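Local coordinates for protein particle-associated glycoside hydrolase (Acinetobacter phage Fri1, PDB 6C72) that probably cleaves the capsular polysaccharide of Acinetobacter baumannii as a trimeric phage tailspike, helping the virus reach and enter its host, at residues Lys88-Thr93 / Val117-Leu122; Gly125-Leu130 / Asn144-Gly149. One frame throughout, in Å; residues are numbered along the deposited sequence.

Contact 1 of 2, residues Lys88-Thr93 / Val117-Leu122; sequences KVLHAT and VDYMAL. With ZN (zinc ion), chain E; ZN (zinc ion), chain F.
M120 of the helix reaches across to L90 of the strand, and its SD rests 3.6 Å from L90 CB. The thioether chain is folded rather than extended: chi2 (-57°) and chi3 (-72°) both bend it, which turns CE back along the strand toward the K88 carbonyl, where CE stands 3.2 Å from K88 O. L90 answers with its CG anti to the backbone N (chi1 168°), and the two side chains cross obliquely, M120 CG lying 3.9 Å from L90 CD2. L90 CD2 also comes up to the edge of the Y119 ring, near its plane, 4.4 Å from Y119 CD2. No hydrogen bond crosses between the two segments; the contact is mostly apolar, and the short axes run nearly antiparallel. On the side turned away from the helix, next to V89, the imidazole of H91 bridges two zinc ions, ND1 binding one at 2.4 Å and NE2 the other at 2.0 Å. T93 N donates to the water on the ND1-bound zinc. Strand 89-91 pairs in parallel with strand 126-129; helix 110-122 lies between them in the chain and packs on both at the N-terminal end of the parallel beta-helix. M120 also packs on V128 and V145, while L90 touches C116 one helical turn earlier.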
loop_
_atom_site.group_PDB
_atom_site.type_symbol
_atom_site.label_atom_id
_atom_site.label_comp_id
_atom_site.label_asym_id
_atom_site.label_seq_id
_atom_site.Cartn_x
_atom_site.Cartn_y
_atom_site.Cartn_z
ATOM N N LYS A 88 -20.439 -22.371 19.087
ATOM C CA LYS A 88 -19.200 -22.845 18.455
ATOM C C LYS A 88 -17.963 -22.601 19.320
ATOM O O LYS A 88 -16.871 -22.364 18.800
ATOM C CB LYS A 88 -19.008 -22.222 17.070
ATOM C CG LYS A 88 -20.149 -22.489 16.101
ATOM C CD LYS A 88 -19.993 -21.676 14.819
ATOM C CE LYS A 88 -18.698 -22.031 14.083
ATOM N NZ LYS A 88 -18.550 -21.242 12.824
ATOM N N VAL A 89 -18.104 -22.696 20.638
ATOM C CA VAL A 89 -16.994 -22.554 21.575
ATOM C C VAL A 89 -17.006 -23.762 22.501
ATOM O O VAL A 89 -18.003 -24.016 23.183
ATOM C CB VAL A 89 -17.072 -21.252 22.401
ATOM C CG1 VAL A 89 -15.896 -21.166 23.368
ATOM C CG2 VAL A 89 -17.098 -20.026 21.504
ATOM N N LEU A 90 -15.922 -24.523 22.498
ATOM C CA LEU A 90 -15.726 -25.621 23.430
ATOM C C LEU A 90 -14.661 -25.228 24.449
ATOM O O LEU A 90 -13.524 -24.920 24.072
ATOM C CB LEU A 90 -15.318 -26.886 22.688
ATOM C CG LEU A 90 -14.806 -28.034 23.549
ATOM C CD1 LEU A 90 -15.868 -28.534 24.518
ATOM C CD2 LEU A 90 -14.365 -29.139 22.624
ATOM N N HIS A 91 -15.026 -25.228 25.729
ATOM C CA HIS A 91 -14.043 -25.016 26.786
ATOM C C HIS A 91 -13.303 -26.328 27.025
ATOM O O HIS A 91 -13.933 -27.359 27.275
ATOM C CB HIS A 91 -14.717 -24.521 28.065
ATOM C CG HIS A 91 -15.283 -23.140 27.948
ATOM N ND1 HIS A 91 -14.738 -22.053 28.599
ATOM C CD2 HIS A 91 -16.338 -22.665 27.243
ATOM C CE1 HIS A 91 -15.428 -20.967 28.294
ATOM N NE2 HIS A 91 -16.401 -21.310 27.470
ATOM N N ALA A 92 -11.973 -26.305 26.911
ATOM C CA ALA A 92 -11.200 -27.524 27.104
ATOM C C ALA A 92 -11.439 -28.127 28.486
ATOM O O ALA A 92 -11.330 -29.350 28.660
ATOM C CB ALA A 92 -9.718 -27.252 26.880
ATOM N N THR A 93 -11.770 -27.295 29.482
ATOM C CA THR A 93 -12.128 -27.848 30.783
ATOM C C THR A 93 -13.314 -28.803 30.687
ATOM O O THR A 93 -13.455 -29.704 31.527
ATOM C CB THR A 93 -12.439 -26.726 31.769
ATOM O OG1 THR A 93 -13.423 -25.858 31.198
ATOM C CG2 THR A 93 -11.178 -25.940 32.133
ATOM N N VAL A 117 -9.734 -30.106 19.992
ATOM C CA VAL A 117 -9.534 -29.566 18.649
ATOM C C VAL A 117 -10.166 -30.490 17.615
ATOM O O VAL A 117 -10.850 -30.033 16.689
ATOM C CB VAL A 117 -8.033 -29.347 18.373
ATOM C CG1 VAL A 117 -7.807 -28.879 16.954
ATOM C CG2 VAL A 117 -7.445 -28.384 19.379
ATOM N N ASP A 118 -9.954 -31.806 17.769
ATOM C CA ASP A 118 -10.506 -32.784 16.837
ATOM C C ASP A 118 -12.026 -32.776 16.832
ATOM O O ASP A 118 -12.647 -32.894 15.770
ATOM C CB ASP A 118 -10.007 -34.188 17.171
ATOM C CG ASP A 118 -8.554 -34.396 16.803
ATOM O OD1 ASP A 118 -7.915 -33.443 16.302
ATOM O OD2 ASP A 118 -8.067 -35.539 16.967
ATOM N N TYR A 119 -12.649 -32.660 18.005
ATOM C CA TYR A 119 -14.107 -32.716 18.052
ATOM C C TYR A 119 -14.735 -31.458 17.459
ATOM O O TYR A 119 -15.746 -31.543 16.746
ATOM C CB TYR A 119 -14.586 -32.944 19.484
ATOM C CG TYR A 119 -16.088 -32.983 19.589
ATOM C CD1 TYR A 119 -16.815 -34.027 19.034
ATOM C CD2 TYR A 119 -16.782 -31.960 20.215
ATOM C CE1 TYR A 119 -18.192 -34.068 19.114
ATOM C CE2 TYR A 119 -18.165 -31.992 20.308
ATOM C CZ TYR A 119 -18.862 -33.054 19.757
ATOM O OH TYR A 119 -20.232 -33.086 19.837
ATOM N N MET A 120 -14.154 -30.279 17.743
ATOM C CA MET A 120 -14.646 -29.048 17.126
ATOM C C MET A 120 -14.486 -29.096 15.613
ATOM O O MET A 120 -15.389 -28.693 14.872
ATOM C CB MET A 120 -13.910 -27.835 17.693
ATOM C CG MET A 120 -14.361 -27.422 19.080
ATOM S SD MET A 120 -16.122 -27.061 19.207
ATOM C CE MET A 120 -16.236 -25.505 18.346
ATOM N N ALA A 121 -13.353 -29.608 15.134
ATOM C CA ALA A 121 -13.180 -29.792 13.699
ATOM C C ALA A 121 -14.183 -30.792 13.118
ATOM O O ALA A 121 -14.454 -30.756 11.916
ATOM C CB ALA A 121 -11.750 -30.242 13.393
ATOM N N LEU A 122 -14.714 -31.702 13.932
ATOM C CA LEU A 122 -15.742 -32.609 13.440
ATOM C C LEU A 122 -17.088 -31.902 13.291
ATOM O O LEU A 122 -17.843 -32.218 12.372
ATOM C CB LEU A 122 -15.865 -33.817 14.375
ATOM C CG LEU A 122 -16.708 -35.047 14.022
ATOM C CD1 LEU A 122 -16.075 -35.875 12.924
ATOM C CD2 LEU A 122 -16.927 -35.904 15.264
HETATM ZN ZN ZN E . -13.050 -22.339 30.256
HETATM ZN ZN ZN F . -17.380 -19.627 26.879
HETATM O O HOH W 1 -11.485 -24.045 29.096
HETATM O O HOH W 2 -18.520 -19.216 28.332
HETATM O O HOH W 3 -15.752 -18.078 25.862
#

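Contact 2 of 2, residues Gly125-Leu130 / Asn144-Gly149; sequences GGVVQL and NVEVRG
Q129 carries its CG anti to the backbone N and then bends at chi2 (70°), while R148 leaves its strand extended and turns only at chi3 (66°); these folds bring amide and guanidinium together over the paired strands. R148 approaches side-on, giving both NE (2.7 Å) and NH2 (3.0 Å) to Q129 OE1. The acceptor lies almost exactly in the guanidinium plane, though the amide plane is inclined 31° to it. Two donors thus grip one oxygen and limit rotation of the amide, whose NE2 donates to L130 O at 3.0 Å and, weakly, to G149 O. V127 CG1 sits over the centre of one guanidinium face, 3.8 Å above its plane. E146 stretches out beside V127, on the side of the paired strands that carries Q129 and R148, and its OE2 bonds to S202 OG. V128, V145 and V147 point to the other side, where V128 CG2 meets V145 CG1 at 4.1 Å and L130 CD1 meets V147 CG1 at 3.6 Å. Beneath the side chains runs regular parallel pairing: the N and O of G126 and V128 alternate as donor and acceptor with N144, E146 and R148, and L130 N closes the series on R148 O at 2.6 Å. G125 and G126 adopt backbone angles that call for glycine, and G125 CA lies against N144 O. Strand 126-129 lies between strands 89-91 and 145-148, and the latter passes the pairing on to strand 200-202, as in successive coils of a right-handed parallel beta-helix. Helix 110-122 covers V128 through L113, C116 and M120, whereas V147 packs on W181 of strand 179-182; R148 also packs against K88 of the third subunit.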
loop_
_atom_site.group_PDB
_atom_site.type_symbol
_atom_site.label_atom_id
_atom_site.label_comp_id
_atom_site.label_asym_id
_atom_site.label_seq_id
_atom_site.Cartn_x
_atom_site.Cartn_y
_atom_site.Cartn_z
ATOM N N GLY A 125 -16.032 -26.612 13.157
ATOM C CA GLY A 125 -15.033 -25.658 13.562
ATOM C C GLY A 125 -15.552 -24.683 14.598
ATOM O O GLY A 125 -16.695 -24.745 15.069
ATOM N N GLY A 126 -14.677 -23.749 14.952
ATOM C CA GLY A 126 -14.991 -22.801 15.989
ATOM C C GLY A 126 -13.796 -22.521 16.875
ATOM O O GLY A 126 -12.665 -22.355 16.394
ATOM N N VAL A 127 -14.027 -22.481 18.181
ATOM C CA VAL A 127 -12.999 -22.079 19.129
ATOM C C VAL A 127 -12.884 -23.127 20.226
ATOM O O VAL A 127 -13.897 -23.567 20.782
ATOM C CB VAL A 127 -13.301 -20.695 19.731
ATOM C CG1 VAL A 127 -12.329 -20.392 20.846
ATOM C CG2 VAL A 127 -13.221 -19.621 18.642
ATOM N N VAL A 128 -11.654 -23.523 20.529
ATOM C CA VAL A 128 -11.334 -24.246 21.751
ATOM C C VAL A 128 -10.789 -23.224 22.734
ATOM O O VAL A 128 -9.719 -22.636 22.508
ATOM C CB VAL A 128 -10.332 -25.379 21.514
ATOM C CG1 VAL A 128 -9.866 -25.907 22.858
ATOM C CG2 VAL A 128 -10.968 -26.482 20.675
ATOM N N GLN A 129 -11.551 -22.979 23.798
ATOM C CA GLN A 129 -11.184 -22.013 24.825
ATOM C C GLN A 129 -10.306 -22.696 25.863
ATOM O O GLN A 129 -10.660 -23.765 26.379
ATOM C CB GLN A 129 -12.440 -21.436 25.484
ATOM C CG GLN A 129 -12.169 -20.433 26.583
ATOM C CD GLN A 129 -11.599 -19.118 26.049
ATOM O OE1 GLN A 129 -12.135 -18.529 25.099
ATOM N NE2 GLN A 129 -10.509 -18.653 26.656
ATOM N N LEU A 130 -9.177 -22.120 26.129
ATOM C CA LEU A 130 -8.345 -22.601 27.218
ATOM C C LEU A 130 -8.570 -21.742 28.451
ATOM O O LEU A 130 -8.850 -20.550 28.332
ATOM C CB LEU A 130 -6.859 -22.565 26.860
ATOM C CG LEU A 130 -6.477 -23.409 25.655
ATOM C CD1 LEU A 130 -4.983 -23.353 25.392
ATOM C CD2 LEU A 130 -6.966 -24.847 25.843
ATOM N N ASN A 144 -10.269 -24.610 10.491
ATOM C CA ASN A 144 -11.327 -23.735 10.980
ATOM C C ASN A 144 -11.534 -23.873 12.491
ATOM O O ASN A 144 -12.638 -23.673 13.002
ATOM C CB ASN A 144 -12.631 -23.975 10.213
ATOM C CG ASN A 144 -12.452 -23.832 8.705
ATOM O OD1 ASN A 144 -12.784 -24.740 7.933
ATOM N ND2 ASN A 144 -11.915 -22.698 8.277
ATOM N N VAL A 145 -10.482 -24.241 13.215
ATOM C CA VAL A 145 -10.496 -24.268 14.671
ATOM C C VAL A 145 -9.435 -23.303 15.178
ATOM O O VAL A 145 -8.298 -23.319 14.692
ATOM C CB VAL A 145 -10.250 -25.681 15.226
ATOM C CG1 VAL A 145 -10.070 -25.627 16.749
ATOM C CG2 VAL A 145 -11.398 -26.615 14.824
ATOM N N GLU A 146 -9.808 -22.471 16.147
ATOM C CA GLU A 146 -8.902 -21.540 16.802
ATOM C C GLU A 146 -8.773 -21.916 18.275
ATOM O O GLU A 146 -9.781 -22.159 18.946
ATOM C CB GLU A 146 -9.414 -20.101 16.671
ATOM C CG GLU A 146 -8.662 -19.077 17.524
ATOM C CD GLU A 146 -9.332 -17.709 17.527
ATOM O OE1 GLU A 146 -10.295 -17.494 16.753
ATOM O OE2 GLU A 146 -8.902 -16.842 18.315
ATOM N N VAL A 147 -7.542 -21.948 18.774
ATOM C CA VAL A 147 -7.261 -22.168 20.189
ATOM C C VAL A 147 -7.105 -20.799 20.832
ATOM O O VAL A 147 -6.337 -19.964 20.338
ATOM C CB VAL A 147 -6.005 -23.031 20.391
ATOM C CG1 VAL A 147 -5.640 -23.113 21.857
ATOM C CG2 VAL A 147 -6.219 -24.429 19.823
ATOM N N ARG A 148 -7.875 -20.538 21.888
ATOM C CA ARG A 148 -7.930 -19.219 22.501
ATOM C C ARG A 148 -7.719 -19.330 24.005
ATOM O O ARG A 148 -8.381 -20.129 24.672
ATOM C CB ARG A 148 -9.269 -18.530 22.193
ATOM C CG ARG A 148 -9.349 -17.090 22.687
ATOM C CD ARG A 148 -10.652 -16.414 22.260
ATOM N NE ARG A 148 -11.818 -17.026 22.889
ATOM C CZ ARG A 148 -13.048 -17.003 22.384
ATOM N NH1 ARG A 148 -13.283 -16.399 21.226
ATOM N NH2 ARG A 148 -14.044 -17.599 23.032
ATOM N N GLY A 149 -6.800 -18.526 24.539
ATOM C CA GLY A 149 -6.562 -18.473 25.964
ATOM C C GLY A 149 -7.405 -17.416 26.656
ATOM O O GLY A 149 -8.302 -16.802 26.074
#

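The two contacts, centred about 7 Å apart, follow one another in the chain, and strand 89-91 of contact 1 pairs with strand 126-129 of contact 2. Helix 110-122 of contact 1 runs almost directly into contact 2, and M120 O probably accepts a hydrogen bond from G125 N at 2.8 Å. On the strand side, L90 O probably accepts one from Q129 N, also at 2.8 Å. A121 N lies 3.6 Å from V145 CG2, so the helix also meets the second strand of contact 2. The zinc-bearing H91 touches Q129, whose side chain comes within about 4 Å of a zinc ion; the metals therefore lie on the face carrying Q129 and R148, away from the helix.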